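Alkaline serine protease (Pseudoalteromonas sp., PDB 1Y9Z) probably hydrolyses peptide bonds in proteins as a subtilisin-like serine endopeptidase of a cold-living Antarctic bacterium. Local coordinates at residues Ile26-Asp30 with Ala113-Cys117; Glu139-Asn144 with Tyr171-Met175; Arg215-Ile221 with Gln350-Asn356; Thr254-Cys260 with Met272-Leu278. One frame throughout, in Å; residues are numbered along the deposited sequence.

Overall arrangement
Interactions 1 and 2 lie in the subtilisin-like alpha/beta domain and interactions 3 and 4 in the inserted beta domain on the opposite side of the chain's centre; the centres of interactions 1 and 3 are about 40 Å apart. Interaction 1 is fully buried, with a disulfide and apolar carbons. Interaction 2 reaches toward the surface, adding an acid, an arginine, waters and sodium, and meets interaction 1 where I114 touches L143. Interactions 3 and 4, both partly buried, are backbone ladders, antiparallel and parallel. They share one sheet, where strands 351-360 and 252-263 are neighbours: T352 N probably bonds to G255 O, and interaction 4 is nested within the loop closed by interaction 3.

Interaction 1 (Ile26-Asp30 with Ala113-Cys117); sequences ICIID and AIDTC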
loop_
_atom_site.group_PDB
_atom_site.type_symbol
_atom_site.label_atom_id
_atom_site.label_comp_id
_atom_site.label_asym_id
_atom_site.label_seq_id
_atom_site.Cartn_x
_atom_site.Cartn_y
_atom_site.Cartn_z
ATOM N N ILE A 26 12.051 -13.834 -5.347
ATOM C CA ILE A 26 10.642 -13.472 -5.383
ATOM C C ILE A 26 10.337 -12.882 -6.754
ATOM O O ILE A 26 11.064 -12.019 -7.244
ATOM C CB ILE A 26 10.270 -12.457 -4.266
ATOM C CG1 ILE A 26 8.805 -12.035 -4.421
ATOM C CG2 ILE A 26 11.192 -11.244 -4.310
ATOM C CD1 ILE A 26 8.233 -11.327 -3.213
ATOM N N CYS A 27 9.275 -13.378 -7.379
ATOM C CA CYS A 27 8.874 -12.911 -8.698
ATOM C C CYS A 27 7.627 -12.063 -8.594
ATOM O O CYS A 27 6.621 -12.489 -8.023
ATOM C CB CYS A 27 8.596 -14.097 -9.607
ATOM S SG CYS A 27 8.392 -13.741 -11.382
ATOM N N ILE A 28 7.706 -10.863 -9.155
ATOM C CA ILE A 28 6.596 -9.927 -9.141
ATOM C C ILE A 28 5.910 -9.914 -10.504
ATOM O O ILE A 28 6.481 -9.448 -11.495
ATOM C CB ILE A 28 7.080 -8.495 -8.825
ATOM C CG1 ILE A 28 7.872 -8.484 -7.517
ATOM C CG2 ILE A 28 5.892 -7.560 -8.720
ATOM C CD1 ILE A 28 8.556 -7.155 -7.226
ATOM N N ILE A 29 4.697 -10.454 -10.557
ATOM C CA ILE A 29 3.916 -10.464 -11.792
ATOM C C ILE A 29 3.056 -9.215 -11.673
ATOM O O ILE A 29 2.129 -9.160 -10.862
ATOM C CB ILE A 29 3.032 -11.726 -11.883
ATOM C CG1 ILE A 29 3.922 -12.972 -11.930
ATOM C CG2 ILE A 29 2.134 -11.653 -13.111
ATOM C CD1 ILE A 29 3.157 -14.280 -12.068
ATOM N N ASP A 30 3.368 -8.203 -12.476
ATOM C CA ASP A 30 2.647 -6.945 -12.373
ATOM C C ASP A 30 2.869 -6.075 -13.614
ATOM O O ASP A 30 3.053 -6.595 -14.716
ATOM C CB ASP A 30 3.122 -6.221 -11.103
ATOM C CG ASP A 30 2.026 -5.406 -10.444
ATOM O OD1 ASP A 30 1.527 -4.461 -11.084
ATOM O OD2 ASP A 30 1.667 -5.707 -9.281
ATOM N N ALA A 113 2.749 -16.837 -17.134
ATOM C CA ALA A 113 3.560 -15.861 -16.411
ATOM C C ALA A 113 4.176 -16.526 -15.185
ATOM O O ALA A 113 5.351 -16.318 -14.881
ATOM C CB ALA A 113 2.701 -14.671 -15.992
ATOM N N ILE A 114 3.381 -17.319 -14.477
ATOM C CA ILE A 114 3.881 -18.015 -13.302
ATOM C C ILE A 114 4.945 -19.025 -13.740
ATOM O O ILE A 114 5.985 -19.148 -13.096
ATOM C CB ILE A 114 2.734 -18.729 -12.553
ATOM C CG1 ILE A 114 1.731 -17.688 -12.047
ATOM C CG2 ILE A 114 3.289 -19.535 -11.387
ATOM C CD1 ILE A 114 0.468 -18.287 -11.445
ATOM N N ASP A 115 4.693 -19.738 -14.837
ATOM C CA ASP A 115 5.672 -20.702 -15.339
ATOM C C ASP A 115 6.996 -19.987 -15.587
ATOM O O ASP A 115 8.062 -20.500 -15.255
ATOM C CB ASP A 115 5.216 -21.338 -16.660
ATOM C CG ASP A 115 4.039 -22.280 -16.495
ATOM O OD1 ASP A 115 3.879 -22.871 -15.410
ATOM O OD2 ASP A 115 3.280 -22.445 -17.473
ATOM N N THR A 116 6.921 -18.804 -16.191
ATOM C CA THR A 116 8.115 -18.017 -16.486
ATOM C C THR A 116 8.840 -17.645 -15.195
ATOM O O THR A 116 10.064 -17.733 -15.103
ATOM C CB THR A 116 7.741 -16.741 -17.266
ATOM O OG1 THR A 116 7.190 -17.115 -18.537
ATOM C CG2 THR A 116 8.966 -15.861 -17.490
ATOM N N CYS A 117 8.074 -17.229 -14.194
ATOM C CA CYS A 117 8.643 -16.871 -12.904
ATOM C C CYS A 117 9.476 -18.025 -12.353
ATOM O O CYS A 117 10.589 -17.833 -11.864
ATOM C CB CYS A 117 7.530 -16.584 -11.907
ATOM S SG CYS A 117 6.809 -14.917 -11.883
#
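A113 meets the strand through its methyl: CB lies 4.0 Å from CD1 of I29. One residue on, I114 brings CG1 to that same terminal methyl, 3.7 Å from I29 CD1, with the two isoleucine side chains crossing at about a right angle. I29 can reach both because CG1 stands anti to its own carbonyl carbon and the chain runs on straight (chi2 -178°). Helix 110-119 belongs to the beta-alpha-beta crossover that joins parallel strands 92-100 and 125-128 of the subtilisin-like sheet, and it passes over strand 25-30, which lies between them. I114 also packs on M128 and C117 on V96, one residue from each flanking strand. At the end of strand 25-30, the side chain of D30 bonds to ND1 of H65, consistent with the Asp-His pair of the subtilase catalytic triad. A helical turn beyond A113, held by C117 N to A113 O at 3.0 Å, C117 closes a disulfide to C27, with SG to SG at 2.0 Å and chi3 -74°. C27 sends its sulfur anti to its backbone N (chi1 -169°), out toward the helix. The sulfur of C117 also presses on I29, 3.5 Å from CG1.

Interaction 2 (Glu139-Asn144 with Tyr171-Met175); sequences ERNALN and YDSVM. With NA (sodium ion), chain E; NA (sodium ion), chain F.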
loop_
_atom_site.group_PDB
_atom_site.type_symbol
_atom_site.label_atom_id
_atom_site.label_comp_id
_atom_site.label_asym_id
_atom_site.label_seq_id
_atom_site.Cartn_x
_atom_site.Cartn_y
_atom_site.Cartn_z
ATOM N N GLU A 139 -6.435 -23.783 -14.503
ATOM C CA GLU A 139 -5.647 -22.833 -13.734
ATOM C C GLU A 139 -5.500 -23.306 -12.288
ATOM O O GLU A 139 -4.407 -23.254 -11.721
ATOM C CB GLU A 139 -6.299 -21.452 -13.794
ATOM C CG GLU A 139 -5.505 -20.345 -13.135
ATOM C CD GLU A 139 -6.076 -18.982 -13.456
ATOM O OE1 GLU A 139 -5.456 -18.243 -14.252
ATOM O OE2 GLU A 139 -7.155 -18.654 -12.924
ATOM N N ARG A 140 -6.593 -23.771 -11.689
ATOM C CA ARG A 140 -6.546 -24.263 -10.314
ATOM C C ARG A 140 -5.498 -25.372 -10.203
ATOM O O ARG A 140 -4.687 -25.386 -9.278
ATOM C CB ARG A 140 -7.914 -24.814 -9.888
ATOM C CG ARG A 140 -7.987 -25.216 -8.414
ATOM C CD ARG A 140 -9.262 -25.988 -8.084
ATOM N NE ARG A 140 -10.482 -25.203 -8.275
ATOM C CZ ARG A 140 -10.855 -24.181 -7.509
ATOM N NH1 ARG A 140 -10.103 -23.802 -6.485
ATOM N NH2 ARG A 140 -11.985 -23.537 -7.765
ATOM N N ASN A 141 -5.514 -26.292 -11.162
ATOM C CA ASN A 141 -4.578 -27.413 -11.177
ATOM C C ASN A 141 -3.129 -26.975 -11.391
ATOM O O ASN A 141 -2.222 -27.461 -10.710
ATOM C CB ASN A 141 -4.975 -28.412 -12.271
ATOM C CG ASN A 141 -6.216 -29.212 -11.915
ATOM O OD1 ASN A 141 -6.794 -29.889 -12.766
ATOM N ND2 ASN A 141 -6.624 -29.150 -10.653
ATOM N N ALA A 142 -2.914 -26.063 -12.333
ATOM C CA ALA A 142 -1.566 -25.583 -12.623
ATOM C C ALA A 142 -0.933 -24.918 -11.408
ATOM O O ALA A 142 0.236 -25.160 -11.100
ATOM C CB ALA A 142 -1.595 -24.611 -13.792
ATOM N N LEU A 143 -1.700 -24.083 -10.716
ATOM C CA LEU A 143 -1.176 -23.400 -9.540
ATOM C C LEU A 143 -0.967 -24.358 -8.373
ATOM O O LEU A 143 -0.006 -24.220 -7.617
ATOM C CB LEU A 143 -2.095 -22.240 -9.132
ATOM C CG LEU A 143 -1.803 -20.916 -9.859
ATOM C CD1 LEU A 143 -1.886 -21.102 -11.370
ATOM C CD2 LEU A 143 -2.783 -19.847 -9.397
ATOM N N ASN A 144 -1.851 -25.340 -8.229
ATOM C CA ASN A 144 -1.712 -26.309 -7.149
ATOM C C ASN A 144 -0.423 -27.103 -7.367
ATOM O O ASN A 144 0.271 -27.454 -6.412
ATOM C CB ASN A 144 -2.902 -27.271 -7.127
ATOM C CG ASN A 144 -2.984 -28.067 -5.835
ATOM O OD1 ASN A 144 -3.589 -29.138 -5.793
ATOM N ND2 ASN A 144 -2.388 -27.539 -4.772
ATOM N N TYR A 171 -7.941 -19.348 -4.886
ATOM C CA TYR A 171 -7.652 -20.769 -5.102
ATOM C C TYR A 171 -6.997 -21.228 -3.796
ATOM O O TYR A 171 -6.344 -20.433 -3.119
ATOM C CB TYR A 171 -6.657 -20.968 -6.251
ATOM C CG TYR A 171 -7.224 -20.744 -7.634
ATOM C CD1 TYR A 171 -6.595 -19.882 -8.528
ATOM C CD2 TYR A 171 -8.369 -21.418 -8.064
ATOM C CE1 TYR A 171 -7.082 -19.695 -9.814
ATOM C CE2 TYR A 171 -8.866 -21.239 -9.352
ATOM C CZ TYR A 171 -8.217 -20.377 -10.221
ATOM O OH TYR A 171 -8.696 -20.196 -11.497
ATOM N N ASP A 172 -7.150 -22.498 -3.443
ATOM C CA ASP A 172 -6.566 -23.001 -2.201
ATOM C C ASP A 172 -5.038 -23.011 -2.172
ATOM O O ASP A 172 -4.434 -23.053 -1.100
ATOM C CB ASP A 172 -7.080 -24.413 -1.907
ATOM C CG ASP A 172 -8.542 -24.428 -1.515
ATOM O OD1 ASP A 172 -8.923 -23.641 -0.624
ATOM O OD2 ASP A 172 -9.306 -25.232 -2.091
ATOM N N SER A 173 -4.416 -22.968 -3.345
ATOM C CA SER A 173 -2.958 -22.995 -3.447
ATOM C C SER A 173 -2.316 -21.618 -3.301
ATOM O O SER A 173 -1.089 -21.495 -3.340
ATOM C CB SER A 173 -2.556 -23.574 -4.803
ATOM O OG SER A 173 -3.046 -22.755 -5.855
ATOM N N VAL A 174 -3.145 -20.596 -3.125
ATOM C CA VAL A 174 -2.667 -19.220 -3.026
ATOM C C VAL A 174 -3.129 -18.524 -1.751
ATOM O O VAL A 174 -4.265 -18.718 -1.311
ATOM C CB VAL A 174 -3.182 -18.398 -4.237
ATOM C CG1 VAL A 174 -2.616 -16.988 -4.208
ATOM C CG2 VAL A 174 -2.827 -19.107 -5.536
ATOM N N MET A 175 -2.250 -17.719 -1.157
ATOM C CA MET A 175 -2.614 -16.971 0.042
ATOM C C MET A 175 -3.382 -15.723 -0.384
ATOM O O MET A 175 -2.857 -14.893 -1.130
ATOM C CB MET A 175 -1.375 -16.529 0.829
ATOM C CG MET A 175 -0.544 -17.647 1.422
ATOM S SD MET A 175 0.753 -16.992 2.505
ATOM C CE MET A 175 -0.157 -16.787 4.035
HETATM NA NA NA E . -6.504 -18.803 -1.474
HETATM NA NA NA F . -6.278 -18.038 0.762
HETATM O O HOH W 1 -5.142 -24.070 -6.877
HETATM O O HOH W 2 -8.455 -24.604 -4.833
#
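The type I turn from Y171 to V174, which carries sodium on its carbonyls, lies against E139, R140, L143 and N144 of helix 137-148. Y171 OH donates to the anti lone pair of E139 OE2 at 2.6 Å. That oxygen sits at the ring edge, in plane, while the carboxylate as a whole is turned 75° from the ring. T136 N gives the phenol oxygen a second partner. Over one ring face comes the helix backbone in a CH-pi contact, R140 CA being 4.1 Å from the Y171 centroid. The arginine then bends at chi3 (-63°) and turns its guanidinium perpendicular to the ring, so that Y171 CD2 lies over a guanidinium face, 3.3 Å from R140 NH1. A water bridges D172 N and OD2, its link to R140 NH1 being too short to trust; OD1 of D172 pairs with Q195. A second water donates to R140 O at 2.8 Å and hydrogen-bonds S173 OG. The first sodium is bound by Y171 O at 2.3 Å and V174 O at 2.2 Å, with A169 and Q195 completing the site; V174 O also makes a longer link to the second sodium, shared with Q195 and E197. L143 brings CD2 to within 3.9 Å of Y171 CD1 and also touches V174. It packs besides on I114 of helix 110-119 and on L153 of strand 152-156, which V174 touches too.

Interaction 3 (Arg215-Ile221 with Gln350-Asn356); sequences RLADITI and QSTTVSN
D218 and S355 exchange both backbone bonds of a hydrogen-bonded antiparallel pair: D218 N gives to S355 O at 2.9 Å, a bent bond (141° at the hydrogen), and S355 N returns to D218 O at 3.0 Å. T220 and T353 repeat this two residues along, with T220 N to T353 O at 2.9 Å and straighter geometry. T353 O has a second donor, a water at 2.8 Å that also binds T220 OG1 and, weakly, S355 OG, spanning the polar face of the ladder. The carboxylate of D218 on that face turns to S225 OG and takes a weak bond from I219 N; T353 OG1 goes to T254 OG1. The strands belong to the large sheet of the inserted beta-barrel domain, where strand 351-360 lies between strands 214-221 and 252-263. The other face, with A217, I219, V354 and N356, is buried, covered by V334 and V336 of strand 333-336. R215 NH1 and N356 ND2 come within 3.5 Å of each other there without bonding, because both are donors: I249 O receives the amide and, weakly, the arginine. S333 O takes N356 ND2 as well, while R215 NE and NH2 go to N250 and H234 O. At the far end T352 OG1 donates to Q350 O at 3.1 Å from above the carbonyl plane, with chi1 -55° setting the hydroxyl beside its own backbone N. I221 CD1 lies against that hydroxyl, 3.2 Å from T352 OG1.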
loop_
_atom_site.group_PDB
_atom_site.type_symbol
_atom_site.label_atom_id
_atom_site.label_comp_id
_atom_site.label_asym_id
_atom_site.label_seq_id
_atom_site.Cartn_x
_atom_site.Cartn_y
_atom_site.Cartn_z
ATOM N N ARG A 215 3.293 11.883 -6.171
ATOM C CA ARG A 215 2.803 13.079 -5.518
ATOM C C ARG A 215 3.042 12.929 -4.024
ATOM O O ARG A 215 2.898 11.836 -3.474
ATOM C CB ARG A 215 1.311 13.228 -5.798
ATOM C CG ARG A 215 0.752 14.574 -5.453
ATOM C CD ARG A 215 -0.744 14.583 -5.647
ATOM N NE ARG A 215 -1.283 15.889 -5.310
ATOM C CZ ARG A 215 -2.509 16.090 -4.847
ATOM N NH1 ARG A 215 -2.911 17.320 -4.563
ATOM N NH2 ARG A 215 -3.325 15.059 -4.664
ATOM N N LEU A 216 3.418 14.022 -3.370
ATOM C CA LEU A 216 3.672 13.989 -1.939
ATOM C C LEU A 216 3.082 15.212 -1.262
ATOM O O LEU A 216 2.629 16.142 -1.925
ATOM C CB LEU A 216 5.178 13.922 -1.668
ATOM C CG LEU A 216 5.890 12.653 -2.148
ATOM C CD1 LEU A 216 7.395 12.808 -1.977
ATOM C CD2 LEU A 216 5.377 11.453 -1.364
ATOM N N ALA A 217 3.082 15.190 0.064
ATOM C CA ALA A 217 2.561 16.295 0.852
ATOM C C ALA A 217 3.477 16.516 2.046
ATOM O O ALA A 217 4.296 15.657 2.380
ATOM C CB ALA A 217 1.145 15.983 1.320
ATOM N N ASP A 218 3.339 17.668 2.691
ATOM C CA ASP A 218 4.167 17.977 3.843
ATOM C C ASP A 218 3.494 19.035 4.707
ATOM O O ASP A 218 2.643 19.795 4.234
ATOM C CB ASP A 218 5.536 18.485 3.374
ATOM C CG ASP A 218 6.618 18.331 4.429
ATOM O OD1 ASP A 218 6.309 17.891 5.557
ATOM O OD2 ASP A 218 7.787 18.650 4.124
ATOM N N ILE A 219 3.870 19.048 5.980
ATOM C CA ILE A 219 3.375 20.019 6.951
ATOM C C ILE A 219 4.617 20.432 7.718
ATOM O O ILE A 219 5.308 19.584 8.280
ATOM C CB ILE A 219 2.384 19.401 7.959
ATOM C CG1 ILE A 219 1.125 18.923 7.240
ATOM C CG2 ILE A 219 2.023 20.438 9.023
ATOM C CD1 ILE A 219 0.163 18.166 8.146
ATOM N N THR A 220 4.905 21.728 7.735
ATOM C CA THR A 220 6.081 22.223 8.430
ATOM C C THR A 220 5.735 23.288 9.460
ATOM O O THR A 220 4.968 24.211 9.184
ATOM C CB THR A 220 7.104 22.815 7.438
ATOM O OG1 THR A 220 7.481 21.813 6.485
ATOM C CG2 THR A 220 8.346 23.296 8.175
ATOM N N ILE A 221 6.301 23.137 10.652
ATOM C CA ILE A 221 6.101 24.082 11.744
ATOM C C ILE A 221 7.420 24.193 12.502
ATOM O O ILE A 221 8.033 23.182 12.846
ATOM C CB ILE A 221 4.999 23.610 12.724
ATOM C CG1 ILE A 221 3.653 23.510 12.000
ATOM C CG2 ILE A 221 4.886 24.590 13.888
ATOM C CD1 ILE A 221 2.498 23.076 12.891
ATOM N N GLN A 350 0.662 28.841 15.638
ATOM C CA GLN A 350 1.994 28.918 15.054
ATOM C C GLN A 350 1.966 28.884 13.529
ATOM O O GLN A 350 1.082 28.272 12.925
ATOM C CB GLN A 350 2.865 27.778 15.587
ATOM C CG GLN A 350 3.160 27.882 17.077
ATOM C CD GLN A 350 4.013 26.740 17.596
ATOM O OE1 GLN A 350 5.077 26.447 17.051
ATOM N NE2 GLN A 350 3.554 26.096 18.663
ATOM N N SER A 351 2.937 29.551 12.914
ATOM C CA SER A 351 3.036 29.603 11.461
ATOM C C SER A 351 3.216 28.191 10.918
ATOM O O SER A 351 4.144 27.481 11.306
ATOM C CB SER A 351 4.219 30.476 11.042
ATOM O OG SER A 351 4.295 30.590 9.631
ATOM N N THR A 352 2.326 27.795 10.015
ATOM C CA THR A 352 2.374 26.461 9.431
ATOM C C THR A 352 2.326 26.505 7.912
ATOM O O THR A 352 1.613 27.318 7.323
ATOM C CB THR A 352 1.187 25.610 9.927
ATOM O OG1 THR A 352 1.175 25.596 11.359
ATOM C CG2 THR A 352 1.302 24.179 9.415
ATOM N N THR A 353 3.092 25.622 7.280
ATOM C CA THR A 353 3.117 25.543 5.830
ATOM C C THR A 353 2.637 24.165 5.404
ATOM O O THR A 353 3.219 23.150 5.786
ATOM C CB THR A 353 4.534 25.763 5.271
ATOM O OG1 THR A 353 5.006 27.057 5.667
ATOM C CG2 THR A 353 4.528 25.679 3.748
ATOM N N VAL A 354 1.559 24.141 4.632
ATOM C CA VAL A 354 1.001 22.896 4.124
ATOM C C VAL A 354 1.289 22.887 2.636
ATOM O O VAL A 354 1.092 23.895 1.955
ATOM C CB VAL A 354 -0.523 22.826 4.338
ATOM C CG1 VAL A 354 -1.073 21.535 3.742
ATOM C CG2 VAL A 354 -0.839 22.903 5.817
ATOM N N SER A 355 1.754 21.757 2.122
ATOM C CA SER A 355 2.066 21.694 0.709
ATOM C C SER A 355 1.808 20.350 0.054
ATOM O O SER A 355 2.019 19.297 0.654
ATOM C CB SER A 355 3.530 22.070 0.494
ATOM O OG SER A 355 4.385 21.172 1.178
ATOM N N ASN A 356 1.328 20.413 -1.182
ATOM C CA ASN A 356 1.093 19.228 -1.995
ATOM C C ASN A 356 2.029 19.437 -3.176
ATOM O O ASN A 356 2.054 20.517 -3.767
ATOM C CB ASN A 356 -0.350 19.151 -2.491
ATOM C CG ASN A 356 -1.321 18.735 -1.408
ATOM O OD1 ASN A 356 -0.949 18.048 -0.456
ATOM N ND2 ASN A 356 -2.577 19.131 -1.557
HETATM O O HOH W 3 5.288 21.889 4.372
#

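Interaction 4 (Thr254-Cys260 with Met272-Leu278); sequences TGALAEC and MANKICL
I276 is gripped by two residues of the neighbouring strand: its N gives to A256 O at 2.9 Å, from well above the carbonyl plane, and its O receives A258 N at 2.8 Å, nearly along the C=O axis. A258 O then takes L278 N at 2.7 Å, and L278 O takes C260 N, completing a parallel ladder with the strand segments inclined at 36°. On one face L257 CD1 meets I276 CG2 at 3.8 Å, the two side chains crossing at about a right angle, and also touches L278 CB. I276 sends its other branch across to G255, with CG1 3.4 Å from G255 O. On the opposite face A258 CB rests on the sulfur of M272, 3.6 Å from SD, and the M272 methyl continues to the backbone of E259. The bend of the methionine at chi2 (-64°) carries it there. K275 folds over A256, its CD tight at 3.5 Å against A256 CB. A type II turn from M272 to K275 brings the chain into the strand. In the large mixed sheet of the inserted beta-barrel domain, strand 275-280 runs between 252-263 and 305-309, both parallel to it; I307 touches I276 and L278. Cohesion between the two segments thus rests on main-chain bonds and apolar contacts, whereas disulfides and charge reach outward: C260-C269 ties strand 252-263 to the connection leading to M272, C277-C298 ties strand 275-280 to helix 291-300, and E259 forms a salt bridge with K345 and a hydrogen bond with Y309.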
loop_
_atom_site.group_PDB
_atom_site.type_symbol
_atom_site.label_atom_id
_atom_site.label_comp_id
_atom_site.label_asym_id
_atom_site.label_seq_id
_atom_site.Cartn_x
_atom_site.Cartn_y
_atom_site.Cartn_z
ATOM N N THR A 254 0.907 29.050 3.593
ATOM C CA THR A 254 1.491 29.332 4.897
ATOM C C THR A 254 0.613 30.288 5.694
ATOM O O THR A 254 0.112 31.276 5.160
ATOM C CB THR A 254 2.893 29.959 4.754
ATOM O OG1 THR A 254 3.751 29.056 4.046
ATOM C CG2 THR A 254 3.492 30.243 6.127
ATOM N N GLY A 255 0.431 29.982 6.974
ATOM C CA GLY A 255 -0.384 30.823 7.829
ATOM C C GLY A 255 -0.471 30.272 9.237
ATOM O O GLY A 255 -0.020 29.159 9.503
ATOM N N ALA A 256 -1.044 31.051 10.147
ATOM C CA ALA A 256 -1.185 30.612 11.527
ATOM C C ALA A 256 -2.142 29.426 11.576
ATOM O O ALA A 256 -3.171 29.420 10.899
ATOM C CB ALA A 256 -1.713 31.751 12.389
ATOM N N LEU A 257 -1.797 28.421 12.374
ATOM C CA LEU A 257 -2.633 27.235 12.503
ATOM C C LEU A 257 -3.859 27.526 13.362
ATOM O O LEU A 257 -3.740 28.017 14.487
ATOM C CB LEU A 257 -1.834 26.086 13.125
ATOM C CG LEU A 257 -2.555 24.737 13.224
ATOM C CD1 LEU A 257 -2.865 24.216 11.827
ATOM C CD2 LEU A 257 -1.684 23.747 13.982
ATOM N N ALA A 258 -5.033 27.228 12.819
ATOM C CA ALA A 258 -6.291 27.436 13.525
ATOM C C ALA A 258 -7.167 26.214 13.283
ATOM O O ALA A 258 -7.182 25.663 12.183
ATOM C CB ALA A 258 -6.983 28.689 13.010
ATOM N N GLU A 259 -7.894 25.786 14.308
ATOM C CA GLU A 259 -8.749 24.617 14.171
ATOM C C GLU A 259 -10.234 24.936 14.134
ATOM O O GLU A 259 -10.723 25.795 14.871
ATOM C CB GLU A 259 -8.472 23.620 15.301
ATOM C CG GLU A 259 -9.539 22.540 15.441
ATOM C CD GLU A 259 -9.119 21.406 16.352
ATOM O OE1 GLU A 259 -8.535 21.678 17.421
ATOM O OE2 GLU A 259 -9.385 20.236 16.001
ATOM N N CYS A 260 -10.945 24.236 13.258
ATOM C CA CYS A 260 -12.381 24.405 13.134
ATOM C C CYS A 260 -13.001 23.361 14.053
ATOM O O CYS A 260 -13.059 22.180 13.710
ATOM C CB CYS A 260 -12.831 24.156 11.695
ATOM S SG CYS A 260 -14.608 24.455 11.440
ATOM N N MET A 272 -11.166 31.831 8.974
ATOM C CA MET A 272 -9.935 31.124 8.631
ATOM C C MET A 272 -9.073 31.871 7.621
ATOM O O MET A 272 -8.111 31.315 7.092
ATOM C CB MET A 272 -10.263 29.732 8.083
ATOM C CG MET A 272 -10.684 28.722 9.137
ATOM S SD MET A 272 -9.370 28.363 10.317
ATOM C CE MET A 272 -10.297 27.549 11.613
ATOM N N ALA A 273 -9.414 33.126 7.351
ATOM C CA ALA A 273 -8.647 33.921 6.402
ATOM C C ALA A 273 -7.182 33.969 6.824
ATOM O O ALA A 273 -6.873 34.188 7.996
ATOM C CB ALA A 273 -9.218 35.333 6.321
ATOM N N ASN A 274 -6.285 33.754 5.866
ATOM C CA ASN A 274 -4.847 33.776 6.121
ATOM C C ASN A 274 -4.402 32.758 7.167
ATOM O O ASN A 274 -3.360 32.925 7.801
ATOM C CB ASN A 274 -4.413 35.177 6.560
ATOM C CG ASN A 274 -4.565 36.206 5.458
ATOM O OD1 ASN A 274 -3.931 36.104 4.406
ATOM N ND2 ASN A 274 -5.409 37.204 5.692
ATOM N N LYS A 275 -5.184 31.697 7.336
ATOM C CA LYS A 275 -4.858 30.670 8.319
ATOM C C LYS A 275 -4.802 29.272 7.712
ATOM O O LYS A 275 -5.369 29.019 6.649
ATOM C CB LYS A 275 -5.911 30.664 9.432
ATOM C CG LYS A 275 -6.043 31.958 10.219
ATOM C CD LYS A 275 -4.967 32.083 11.283
ATOM C CE LYS A 275 -5.252 33.263 12.206
ATOM N NZ LYS A 275 -4.281 33.351 13.332
ATOM N N ILE A 276 -4.092 28.375 8.391
ATOM C CA ILE A 276 -4.018 26.980 7.976
ATOM C C ILE A 276 -5.087 26.367 8.867
ATOM O O ILE A 276 -5.001 26.434 10.094
ATOM C CB ILE A 276 -2.645 26.345 8.283
ATOM C CG1 ILE A 276 -1.566 26.990 7.409
ATOM C CG2 ILE A 276 -2.701 24.841 8.038
ATOM C CD1 ILE A 276 -1.828 26.884 5.916
ATOM N N CYS A 277 -6.097 25.782 8.242
ATOM C CA CYS A 277 -7.230 25.219 8.956
ATOM C C CYS A 277 -7.137 23.735 9.280
ATOM O O CYS A 277 -7.115 22.887 8.386
ATOM C CB CYS A 277 -8.480 25.504 8.135
ATOM S SG CYS A 277 -10.109 25.143 8.854
ATOM N N LEU A 278 -7.080 23.440 10.574
ATOM C CA LEU A 278 -7.023 22.070 11.070
ATOM C C LEU A 278 -8.460 21.668 11.374
ATOM O O LEU A 278 -9.200 22.422 12.007
ATOM C CB LEU A 278 -6.188 22.004 12.352
ATOM C CG LEU A 278 -6.025 20.640 13.030
ATOM C CD1 LEU A 278 -5.189 19.721 12.147
ATOM C CD2 LEU A 278 -5.354 20.824 14.381
#